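Local coordinates for protein ribonucleoside-diphosphate reductase subunit beta (Bacillus halodurans C-125, PDB 2RCC) that probably serves as the iron-binding small subunit of a class I ribonucleotide reductase, the enzyme that turns ribonucleotides into the deoxyribonucleotides needed for DNA synthesis, at residues Leu31-Val36 with Ala109-Val114; Lys256-Glu261 with Thr283-Ile288; Lys291-Val294 with Lys300-Pro303. One frame throughout, in Å; residues are numbered along the deposited sequence.

Contact 1: residues Leu31-Val36 with Ala109-Val114; sequences LNWDDV and AALMSV
Leu31 and Trp33 reach out from a loop and close together on the small methyl of Ala110. The Leu31 methyl CD2 comes within 3.6 Å of Ala110 CB, while the benzo side of the Trp33 indole approaches the same methyl obliquely, CZ2 to CB at 4.0 Å. An alanine suits this place on the helix because its single methyl leaves room for both larger side chains to meet over it. Next along the helix, Leu111 meets the edge of the indole near its plane, its CG 4.1 Å from Trp33 CH2.

The two loop side chains also pack on each other. CD2 of Leu31 sits 3.2 Å above the plane of the indole, displaced from the ring centre toward its edge, so that this branched residue fills the angle between ring and helix. It gets there because CG lies anti to the backbone N (chi1 178°), beside the carbonyl carbon.

Behind this apolar layer the loop is shaped by a type I turn from Asn32 to Asp35, with Asp35 N bonded to Asn32 O at 2.9 Å. Asn32 tightens it with an Asx turn: its OD1 accepts from Asp34 N at 3.1 Å, the donor standing well above the carbonyl plane. Tyr42 and Tyr45 of helix 41-50 bring their rings against Trp33. The second subunit binds the loop backbone, Leu31 O taking a hydrogen bond from its Asn123 and Trp33 N giving one to its Ser127.

Helix 106-133 also carries Glu119 and His122, probable iron ligands. The contact thus joins an N-terminal loop, at the dimer interface, to one of the long helices of the ferritin-like bundle of ribonucleotide reductase small subunits.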
ATOM      1  N   LEU A  31       2.749  10.573  10.026  1.00 15.90           N
ATOM      2  CA  LEU A  31       3.380  11.007   8.800  1.00 14.56           C
ATOM      3  C   LEU A  31       2.877  12.363   8.273  1.00 15.53           C
ATOM      4  O   LEU A  31       1.759  12.486   7.813  1.00 16.68           O
ATOM      5  CB  LEU A  31       3.232   9.956   7.711  1.00 12.90           C
ATOM      6  CG  LEU A  31       3.769  10.177   6.280  1.00 13.89           C
ATOM      7  CD1 LEU A  31       5.214  10.678   6.174  1.00 11.77           C
ATOM      8  CD2 LEU A  31       3.555   8.877   5.496  1.00 13.13           C
ATOM      9  N   ASN A  32       3.746  13.352   8.428  1.00 14.26           N
ATOM     10  CA  ASN A  32       3.626  14.685   7.859  1.00 14.44           C
ATOM     11  C   ASN A  32       4.544  14.667   6.630  1.00 14.94           C
ATOM     12  O   ASN A  32       5.767  14.738   6.761  1.00 16.55           O
ATOM     13  CB  ASN A  32       4.122  15.725   8.860  1.00 15.79           C
ATOM     14  CG  ASN A  32       4.110  17.141   8.305  1.00 17.20           C
ATOM     15  OD1 ASN A  32       3.738  17.378   7.142  1.00 18.41           O
ATOM     16  ND2 ASN A  32       4.550  18.108   9.147  1.00 15.16           N
ATOM     17  N   TRP A  33       3.960  14.626   5.431  1.00 18.40           N
ATOM     18  CA  TRP A  33       4.759  14.545   4.203  1.00 18.75           C
ATOM     19  C   TRP A  33       5.688  15.761   3.964  1.00 17.53           C
ATOM     20  O   TRP A  33       6.656  15.632   3.221  1.00 15.70           O
ATOM     21  CB  TRP A  33       3.892  14.246   2.964  1.00 21.02           C
ATOM     22  CG  TRP A  33       3.604  12.782   2.790  1.00 17.29           C
ATOM     23  CD1 TRP A  33       2.451  12.124   3.122  1.00 17.79           C
ATOM     24  CD2 TRP A  33       4.482  11.797   2.249  1.00 17.62           C
ATOM     25  NE1 TRP A  33       2.566  10.820   2.826  1.00 16.63           N
ATOM     26  CE2 TRP A  33       3.790  10.574   2.276  1.00 22.01           C
ATOM     27  CE3 TRP A  33       5.803  11.829   1.746  1.00 24.08           C
ATOM     28  CZ2 TRP A  33       4.362   9.374   1.832  1.00 14.55           C
ATOM     29  CZ3 TRP A  33       6.381  10.630   1.294  1.00 19.45           C
ATOM     30  CH2 TRP A  33       5.659   9.431   1.329  1.00 20.62           C
ATOM     31  N   ASP A  34       5.392  16.893   4.599  1.00 17.80           N
ATOM     32  CA  ASP A  34       6.271  18.071   4.566  1.00 18.74           C
ATOM     33  C   ASP A  34       7.351  18.074   5.680  1.00 17.69           C
ATOM     34  O   ASP A  34       8.085  19.048   5.818  1.00 19.65           O
ATOM     35  CB  ASP A  34       5.422  19.348   4.524  1.00 18.46           C
ATOM     36  CG  ASP A  34       4.605  19.447   3.217  1.00 22.58           C
ATOM     37  OD1 ASP A  34       5.225  19.419   2.122  1.00 24.63           O
ATOM     38  OD2 ASP A  34       3.353  19.527   3.259  1.00 26.58           O
ATOM     39  N   ASP A  35       7.511  16.981   6.419  1.00 18.82           N
ATOM     40  CA  ASP A  35       8.521  16.882   7.489  1.00 18.30           C
ATOM     41  C   ASP A  35       8.988  15.448   7.581  1.00 17.37           C
ATOM     42  O   ASP A  35       8.609  14.725   8.507  1.00 15.83           O
ATOM     43  CB  ASP A  35       7.955  17.383   8.834  1.00 20.44           C
ATOM     44  CG  ASP A  35       8.966  17.262  10.002  1.00 21.38           C
ATOM     45  OD1 ASP A  35      10.187  17.407   9.745  1.00 23.70           O
ATOM     46  OD2 ASP A  35       8.558  17.017  11.173  1.00 20.42           O
ATOM     47  N   VAL A  36       9.801  15.038   6.596  1.00 17.37           N
ATOM     48  CA  VAL A  36      10.333  13.659   6.508  1.00 16.82           C
ATOM     49  C   VAL A  36      11.858  13.679   6.486  1.00 17.67           C
ATOM     50  O   VAL A  36      12.500  14.722   6.289  1.00 16.23           O
ATOM     51  CB  VAL A  36       9.735  12.835   5.324  1.00 16.78           C
ATOM     52  CG1 VAL A  36       8.145  12.790   5.403  1.00 12.52           C
ATOM     53  CG2 VAL A  36      10.177  13.363   3.970  1.00 19.87           C
ATOM     54  N   ALA A 109       7.779   3.391   5.133  1.00 13.50           N
ATOM     55  CA  ALA A 109       6.705   2.406   5.367  1.00 11.92           C
ATOM     56  C   ALA A 109       5.540   2.702   4.441  1.00 12.87           C
ATOM     57  O   ALA A 109       4.992   1.790   3.833  1.00 14.50           O
ATOM     58  CB  ALA A 109       6.294   2.389   6.835  1.00 14.96           C
ATOM     59  N   ALA A 110       5.164   3.974   4.291  1.00 12.61           N
ATOM     60  CA  ALA A 110       4.067   4.340   3.387  1.00  9.84           C
ATOM     61  C   ALA A 110       4.386   3.972   1.923  1.00 12.24           C
ATOM     62  O   ALA A 110       3.523   3.464   1.160  1.00 12.63           O
ATOM     63  CB  ALA A 110       3.758   5.830   3.504  1.00 10.04           C
ATOM     64  N   LEU A 111       5.606   4.239   1.510  1.00 10.19           N
ATOM     65  CA  LEU A 111       6.009   3.912   0.132  1.00 10.70           C
ATOM     66  C   LEU A 111       5.978   2.394  -0.099  1.00 12.09           C
ATOM     67  O   LEU A 111       5.634   1.940  -1.172  1.00 13.69           O
ATOM     68  CB  LEU A 111       7.351   4.564  -0.214  1.00 10.40           C
ATOM     69  CG  LEU A 111       7.427   6.087  -0.366  1.00  9.81           C
ATOM     70  CD1 LEU A 111       8.916   6.530  -0.360  1.00 15.79           C
ATOM     71  CD2 LEU A 111       6.643   6.519  -1.630  1.00 11.92           C
HETATM   72  N   MSE A 112       6.283   1.616   0.921  1.00 12.53           N
HETATM   73  CA  MSE A 112       6.165   0.144   0.813  1.00 11.99           C
HETATM   74  C   MSE A 112       4.710  -0.274   0.626  1.00 14.51           C
HETATM   75  O   MSE A 112       4.438  -1.201  -0.123  1.00 13.35           O
HETATM   76  CB  MSE A 112       6.813  -0.569   1.992  1.00 15.41           C
HETATM   77  CG  MSE A 112       8.314  -0.444   2.099  1.00 14.41           C
HETATM   78 SE   MSE A 112       9.294  -0.979   0.519  0.75 13.57          SE
HETATM   79  CE  MSE A 112       8.870  -2.900   0.461  1.00 22.98           C
ATOM     80  N   SER A 113       3.774   0.449   1.250  1.00 15.46           N
ATOM     81  CA  SER A 113       2.352   0.216   1.033  1.00 12.97           C
ATOM     82  C   SER A 113       1.972   0.495  -0.437  1.00 15.07           C
ATOM     83  O   SER A 113       1.267  -0.297  -1.052  1.00 13.00           O
ATOM     84  CB  SER A 113       1.497   1.039   2.016  1.00 13.92           C
ATOM     85  OG  SER A 113       0.135   0.948   1.718  1.00 17.51           O
ATOM     86  N   VAL A 114       2.441   1.614  -0.981  1.00 12.34           N
ATOM     87  CA  VAL A 114       2.195   1.967  -2.373  1.00 13.33           C
ATOM     88  C   VAL A 114       2.819   0.874  -3.269  1.00 13.39           C
ATOM     89  O   VAL A 114       2.153   0.405  -4.164  1.00 13.80           O
ATOM     90  CB  VAL A 114       2.754   3.377  -2.742  1.00 16.40           C
ATOM     91  CG1 VAL A 114       2.574   3.653  -4.248  1.00 10.69           C
ATOM     92  CG2 VAL A 114       2.161   4.473  -1.854  1.00  9.25           C
TER

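Contact 2: residues Lys256-Glu261 with Thr283-Ile288; sequences KAADLE and TYISFI
Ile285 is directed toward helix 244-268 and spreads its two branches over Ala258 and Glu261, which lie about one turn apart. The methyl CG2 settles against the backbone of Ala258, 3.6 Å from its O, and is 4.0 Å from Ala258 CB. The longer arm runs on to Glu261, where CD1 lies 3.8 Å from CG. With CG1 beside the backbone N and CG2 anti to it (chi1 -65°), CG2 is placed between Ala258 and the CB of Glu261, while CG1 and CD1 follow the Glu261 methylene CG; a beta-branched isoleucine serves both at once. The small Ala258 allows the helices to approach until the alpha carbons of Ala258 and Ile285 are 6.1 Å apart.

The Glu261 chain runs nearly perpendicular to that of Ile285 and meets it through CB and CG. It then bends at chi2 (62°) and carries the carboxylate on to polar partners: OE1 forms a salt bridge with Arg155 and accepts from Phe190 N, and OE2 is hydrogen-bonded to Ser192 OG. Together these bonds would balance a buried negative charge and probably hold the carboxylate's rotation. With Ile285 cut back to an alanine, the space over Ala258 would probably open and the methylenes of Glu261 would be likely to lose their apolar neighbour.

No hydrogen bond crosses between the segments, which belong to successive helices, 244-268 and 278-295. Helix 150-168 supplies Arg155 to Glu261 and Phe158 to Leu260, and Tyr302 of the loop after helix 278-295 touches Ala258.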
ATOM      1  N   LYS A 256      25.285 -14.147 -10.118  1.00 21.22           N
ATOM      2  CA  LYS A 256      24.469 -15.372  -9.987  1.00 20.11           C
ATOM      3  C   LYS A 256      23.080 -15.147 -10.544  1.00 22.98           C
ATOM      4  O   LYS A 256      22.528 -16.014 -11.243  1.00 22.04           O
ATOM      5  CB  LYS A 256      24.387 -15.810  -8.518  1.00 21.97           C
ATOM      6  CG  LYS A 256      23.691 -17.145  -8.290  1.00 26.42           C
ATOM      7  N   ALA A 257      22.517 -13.972 -10.226  1.00 20.31           N
ATOM      8  CA  ALA A 257      21.234 -13.570 -10.720  1.00 20.67           C
ATOM      9  C   ALA A 257      21.218 -13.407 -12.270  1.00 19.94           C
ATOM     10  O   ALA A 257      20.282 -13.846 -12.915  1.00 21.89           O
ATOM     11  CB  ALA A 257      20.807 -12.290 -10.022  1.00 18.72           C
ATOM     12  N   ALA A 258      22.236 -12.769 -12.830  1.00 19.18           N
ATOM     13  CA  ALA A 258      22.416 -12.641 -14.290  1.00 19.04           C
ATOM     14  C   ALA A 258      22.494 -14.027 -14.960  1.00 19.96           C
ATOM     15  O   ALA A 258      21.872 -14.251 -15.981  1.00 16.76           O
ATOM     16  CB  ALA A 258      23.667 -11.847 -14.601  1.00 19.32           C
ATOM     17  N   ASP A 259      23.269 -14.941 -14.382  1.00 20.10           N
ATOM     18  CA  ASP A 259      23.364 -16.313 -14.874  1.00 21.91           C
ATOM     19  C   ASP A 259      22.018 -17.041 -14.840  1.00 22.77           C
ATOM     20  O   ASP A 259      21.676 -17.735 -15.795  1.00 21.80           O
ATOM     21  CB  ASP A 259      24.385 -17.133 -14.061  1.00 21.69           C
ATOM     22  CG  ASP A 259      25.826 -16.718 -14.299  1.00 26.99           C
ATOM     23  OD1 ASP A 259      26.099 -16.001 -15.273  1.00 26.44           O
ATOM     24  OD2 ASP A 259      26.703 -17.115 -13.482  1.00 23.77           O
ATOM     25  N   LEU A 260      21.256 -16.882 -13.751  1.00 22.86           N
ATOM     26  CA  LEU A 260      19.931 -17.503 -13.635  1.00 21.15           C
ATOM     27  C   LEU A 260      18.976 -16.944 -14.673  1.00 18.91           C
ATOM     28  O   LEU A 260      18.210 -17.693 -15.249  1.00 17.33           O
ATOM     29  CB  LEU A 260      19.328 -17.336 -12.227  1.00 21.43           C
ATOM     30  CG  LEU A 260      19.925 -18.257 -11.153  1.00 31.17           C
ATOM     31  CD1 LEU A 260      19.552 -17.801  -9.736  1.00 33.92           C
ATOM     32  CD2 LEU A 260      19.497 -19.696 -11.389  1.00 29.73           C
ATOM     33  N   GLU A 261      19.032 -15.641 -14.915  1.00 16.72           N
ATOM     34  CA  GLU A 261      18.182 -15.020 -15.949  1.00 16.54           C
ATOM     35  C   GLU A 261      18.515 -15.589 -17.322  1.00 16.51           C
ATOM     36  O   GLU A 261      17.613 -15.951 -18.058  1.00 17.87           O
ATOM     37  CB  GLU A 261      18.323 -13.494 -15.906  1.00 19.64           C
ATOM     38  CG  GLU A 261      17.444 -12.717 -16.895  1.00 17.43           C
ATOM     39  CD  GLU A 261      15.950 -12.884 -16.697  1.00 17.62           C
ATOM     40  OE1 GLU A 261      15.481 -13.339 -15.644  1.00 21.33           O
ATOM     41  OE2 GLU A 261      15.209 -12.540 -17.622  1.00 21.89           O
ATOM     42  N   THR A 283      24.123 -10.548 -23.506  1.00 20.30           N
ATOM     43  CA  THR A 283      24.892  -9.320 -23.304  1.00 20.84           C
ATOM     44  C   THR A 283      24.006  -8.253 -22.659  1.00 18.21           C
ATOM     45  O   THR A 283      24.469  -7.535 -21.796  1.00 17.10           O
ATOM     46  CB  THR A 283      25.488  -8.790 -24.592  1.00 18.45           C
ATOM     47  OG1 THR A 283      26.222  -9.835 -25.227  1.00 20.48           O
ATOM     48  CG2 THR A 283      26.428  -7.577 -24.353  1.00 21.04           C
ATOM     49  N   TYR A 284      22.759  -8.159 -23.089  1.00 20.57           N
ATOM     50  CA  TYR A 284      21.779  -7.232 -22.503  1.00 21.50           C
ATOM     51  C   TYR A 284      21.528  -7.535 -21.017  1.00 21.97           C
ATOM     52  O   TYR A 284      21.481  -6.617 -20.196  1.00 19.44           O
ATOM     53  CB  TYR A 284      20.471  -7.222 -23.332  1.00 22.62           C
ATOM     54  CG  TYR A 284      19.315  -6.481 -22.697  1.00 25.66           C
ATOM     55  CD1 TYR A 284      19.360  -5.099 -22.511  1.00 27.48           C
ATOM     56  CD2 TYR A 284      18.164  -7.161 -22.291  1.00 24.36           C
ATOM     57  CE1 TYR A 284      18.284  -4.421 -21.906  1.00 33.04           C
ATOM     58  CE2 TYR A 284      17.108  -6.501 -21.713  1.00 29.51           C
ATOM     59  CZ  TYR A 284      17.162  -5.137 -21.532  1.00 27.32           C
ATOM     60  OH  TYR A 284      16.085  -4.522 -20.943  1.00 32.88           O
ATOM     61  N   ILE A 285      21.404  -8.812 -20.662  1.00 21.49           N
ATOM     62  CA  ILE A 285      21.263  -9.197 -19.237  1.00 23.08           C
ATOM     63  C   ILE A 285      22.525  -8.771 -18.425  1.00 22.26           C
ATOM     64  O   ILE A 285      22.392  -8.271 -17.308  1.00 24.04           O
ATOM     65  CB  ILE A 285      21.002 -10.714 -19.079  1.00 23.78           C
ATOM     66  CG1 ILE A 285      19.648 -11.081 -19.707  1.00 25.78           C
ATOM     67  CG2 ILE A 285      21.054 -11.165 -17.572  1.00 21.88           C
ATOM     68  CD1 ILE A 285      19.511 -12.573 -20.034  1.00 21.36           C
ATOM     69  N   SER A 286      23.719  -8.935 -18.985  1.00 23.15           N
ATOM     70  CA  SER A 286      24.974  -8.486 -18.317  1.00 21.99           C
ATOM     71  C   SER A 286      24.995  -6.975 -18.112  1.00 21.30           C
ATOM     72  O   SER A 286      25.388  -6.469 -17.037  1.00 20.37           O
ATOM     73  CB  SER A 286      26.226  -8.888 -19.100  1.00 23.38           C
ATOM     74  OG  SER A 286      26.365 -10.292 -19.133  1.00 22.34           O
ATOM     75  N   PHE A 287      24.600  -6.268 -19.163  1.00 20.91           N
ATOM     76  CA  PHE A 287      24.452  -4.810 -19.142  1.00 20.72           C
ATOM     77  C   PHE A 287      23.491  -4.355 -18.016  1.00 21.10           C
ATOM     78  O   PHE A 287      23.773  -3.377 -17.308  1.00 21.51           O
ATOM     79  CB  PHE A 287      23.939  -4.361 -20.516  1.00 20.92           C
ATOM     80  CG  PHE A 287      23.712  -2.890 -20.642  1.00 29.25           C
ATOM     81  CD1 PHE A 287      24.773  -2.044 -20.931  1.00 34.87           C
ATOM     82  CD2 PHE A 287      22.439  -2.350 -20.511  1.00 32.02           C
ATOM     83  CE1 PHE A 287      24.572  -0.686 -21.078  1.00 33.11           C
ATOM     84  CE2 PHE A 287      22.237  -0.980 -20.654  1.00 35.45           C
ATOM     85  CZ  PHE A 287      23.314  -0.156 -20.946  1.00 31.26           C
ATOM     86  N   ILE A 288      22.358  -5.042 -17.848  1.00 21.91           N
ATOM     87  CA  ILE A 288      21.415  -4.713 -16.755  1.00 21.16           C
ATOM     88  C   ILE A 288      22.061  -4.968 -15.405  1.00 23.36           C
ATOM     89  O   ILE A 288      21.922  -4.131 -14.506  1.00 25.83           O
ATOM     90  CB  ILE A 288      20.065  -5.491 -16.820  1.00 23.66           C
ATOM     91  CG1 ILE A 288      19.306  -5.212 -18.129  1.00 28.59           C
ATOM     92  CG2 ILE A 288      19.164  -5.115 -15.651  1.00 19.45           C
ATOM     93  CD1 ILE A 288      19.194  -3.756 -18.468  1.00 24.81           C
TER

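Contact 3: residues Lys291-Val294 with Lys300-Pro303; sequences KRAV and KPYP
Ala293 and Val294, in the last turn of helix 278-295, receive the chain as it folds back after the helix, at a partly buried margin of the ferritin-like helical fold. No hydrogen bond links the two segments; apolar contact joins them.

The inner part of that contact is Ala293 with Pro301. The methyl CB points at the returning loop and meets the ring carbon CD at 3.6 Å, with Lys300 CA also near, 4.2 Å from the same CB. An alanine leaves room for the loop backbone to come close: the alpha carbons of Ala293 and Lys300 are 5.6 Å apart. Proline fits the other side, since its rigid ring puts a carbon surface, CD, against the methyl, and it has no backbone N-H to satisfy. Lys251 and Met255 of helix 244-268 also touch Pro301, which therefore sits between two helices. The Tyr302 ring has one face partly covered by Pro301, whose CB stands 4.0 Å above the ring plane, near the ring's margin.

Polar bonds flank this apolar patch. The loop is tied to the helix one turn earlier, where Asn290 ND2 donates to Tyr302 O, while Arg292 turns its guanidinium away from the loop, NE donating to Gly187 O.

At the exposed margin, Val294 and Lys300 run alongside each other in the same direction. A lysine is apt here because its methylenes can cover the valine while its amino group continues outward. Beyond CG the chain is fully extended, and its zigzag presents alternate carbons to one methyl: Val294 CG2 is 3.9 Å from Lys300 CG and 3.7 Å from Lys300 CE.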
ATOM      1  N   LYS A 291      24.252  -2.047 -14.755  1.00 24.87           N
ATOM      2  CA  LYS A 291      23.476  -0.851 -14.415  1.00 24.01           C
ATOM      3  C   LYS A 291      23.059  -0.845 -12.934  1.00 21.99           C
ATOM      4  O   LYS A 291      23.181   0.180 -12.259  1.00 19.63           O
ATOM      5  CB  LYS A 291      22.249  -0.742 -15.331  1.00 23.20           C
ATOM      6  CG  LYS A 291      21.355   0.469 -15.086  1.00 30.15           C
ATOM      7  CD  LYS A 291      20.108   0.425 -15.962  1.00 27.60           C
ATOM      8  N   ARG A 292      22.544  -1.971 -12.453  1.00 20.75           N
ATOM      9  CA  ARG A 292      22.154  -2.115 -11.049  1.00 20.10           C
ATOM     10  C   ARG A 292      23.324  -1.958 -10.111  1.00 20.70           C
ATOM     11  O   ARG A 292      23.172  -1.364  -9.048  1.00 20.59           O
ATOM     12  CB  ARG A 292      21.464  -3.450 -10.763  1.00 18.28           C
ATOM     13  CG  ARG A 292      20.161  -3.717 -11.608  1.00 21.20           C
ATOM     14  CD  ARG A 292      19.288  -2.429 -11.831  1.00 26.64           C
ATOM     15  NE  ARG A 292      18.147  -2.682 -12.692  1.00 20.38           N
ATOM     16  CZ  ARG A 292      17.325  -1.763 -13.200  1.00 24.22           C
ATOM     17  NH1 ARG A 292      17.508  -0.470 -13.052  1.00 22.94           N
ATOM     18  NH2 ARG A 292      16.333  -2.160 -13.947  1.00 24.01           N
ATOM     19  N   ALA A 293      24.467  -2.523 -10.474  1.00 20.13           N
ATOM     20  CA  ALA A 293      25.663  -2.380  -9.667  1.00 20.58           C
ATOM     21  C   ALA A 293      26.024  -0.892  -9.519  1.00 19.89           C
ATOM     22  O   ALA A 293      26.301  -0.436  -8.414  1.00 20.47           O
ATOM     23  CB  ALA A 293      26.807  -3.184 -10.290  1.00 21.48           C
ATOM     24  N   VAL A 294      25.985  -0.152 -10.629  1.00 18.24           N
ATOM     25  CA  VAL A 294      26.252   1.285 -10.651  1.00 19.98           C
ATOM     26  C   VAL A 294      25.240   2.038  -9.814  1.00 20.61           C
ATOM     27  O   VAL A 294      25.636   2.896  -9.023  1.00 21.86           O
ATOM     28  CB  VAL A 294      26.288   1.840 -12.084  1.00 20.35           C
ATOM     29  CG1 VAL A 294      26.428   3.359 -12.079  1.00 21.00           C
ATOM     30  CG2 VAL A 294      27.459   1.219 -12.850  1.00 20.23           C
ATOM     31  N   LYS A 300      31.057  -2.555 -11.473  1.00 29.38           N
ATOM     32  CA  LYS A 300      30.390  -3.370 -12.490  1.00 31.03           C
ATOM     33  C   LYS A 300      30.906  -4.806 -12.490  1.00 32.57           C
ATOM     34  O   LYS A 300      32.104  -4.989 -12.619  1.00 35.56           O
ATOM     35  CB  LYS A 300      30.641  -2.787 -13.884  1.00 29.04           C
ATOM     36  CG  LYS A 300      30.000  -1.458 -14.122  1.00 32.39           C
ATOM     37  CD  LYS A 300      30.234  -1.001 -15.534  1.00 32.17           C
ATOM     38  CE  LYS A 300      29.498   0.302 -15.825  1.00 38.32           C
ATOM     39  NZ  LYS A 300      29.799   0.852 -17.171  1.00 35.50           N
ATOM     40  N   PRO A 301      30.026  -5.828 -12.338  1.00 32.81           N
ATOM     41  CA  PRO A 301      30.558  -7.204 -12.443  1.00 30.02           C
ATOM     42  C   PRO A 301      31.135  -7.572 -13.825  1.00 29.55           C
ATOM     43  O   PRO A 301      32.024  -8.425 -13.899  1.00 28.38           O
ATOM     44  CB  PRO A 301      29.345  -8.088 -12.116  1.00 31.16           C
ATOM     45  CG  PRO A 301      28.138  -7.201 -12.173  1.00 33.21           C
ATOM     46  CD  PRO A 301      28.584  -5.799 -12.024  1.00 30.60           C
ATOM     47  N   TYR A 302      30.664  -6.920 -14.894  1.00 28.54           N
ATOM     48  CA  TYR A 302      31.082  -7.196 -16.270  1.00 28.01           C
ATOM     49  C   TYR A 302      31.614  -5.914 -16.908  1.00 29.50           C
ATOM     50  O   TYR A 302      31.043  -5.421 -17.885  1.00 28.98           O
ATOM     51  CB  TYR A 302      29.905  -7.765 -17.091  1.00 27.68           C
ATOM     52  CG  TYR A 302      29.223  -8.937 -16.429  1.00 25.31           C
ATOM     53  CD1 TYR A 302      29.860 -10.167 -16.340  1.00 26.21           C
ATOM     54  CD2 TYR A 302      27.942  -8.811 -15.875  1.00 18.61           C
ATOM     55  CE1 TYR A 302      29.246 -11.247 -15.714  1.00 26.66           C
ATOM     56  CE2 TYR A 302      27.311  -9.893 -15.246  1.00 22.25           C
ATOM     57  CZ  TYR A 302      27.973 -11.107 -15.181  1.00 27.80           C
ATOM     58  OH  TYR A 302      27.385 -12.181 -14.576  1.00 24.75           O
ATOM     59  N   PRO A 303      32.785  -5.425 -16.431  1.00 33.64           N
ATOM     60  CA  PRO A 303      33.331  -4.162 -16.958  1.00 35.06           C
ATOM     61  C   PRO A 303      33.526  -4.147 -18.460  1.00 35.60           C
ATOM     62  O   PRO A 303      33.418  -3.087 -19.047  1.00 38.43           O
ATOM     63  CB  PRO A 303      34.663  -3.993 -16.218  1.00 35.95           C
ATOM     64  CG  PRO A 303      35.005  -5.340 -15.727  1.00 37.39           C
ATOM     65  CD  PRO A 303      33.700  -6.037 -15.456  1.00 31.98           C
TER

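The three contacts follow one another along the chain, each closing before the next opens, and all belong to the small-subunit fold. Contact 1 stands apart: its centre is about 33 Å from that of contact 2, on the opposite side of the chain's centre, and about 31 Å from that of contact 3. Contacts 2 and 3 are neighbours, with centres about 10 Å apart, and share helix 278-295. They touch directly through Tyr302, whose CD2 is 3.7 Å from Ser286 CB. Helices 244-268 and 278-295 and the loop that follows thus pack together, while contact 1 ties the N-terminal region to helix 106-133 beside the second subunit.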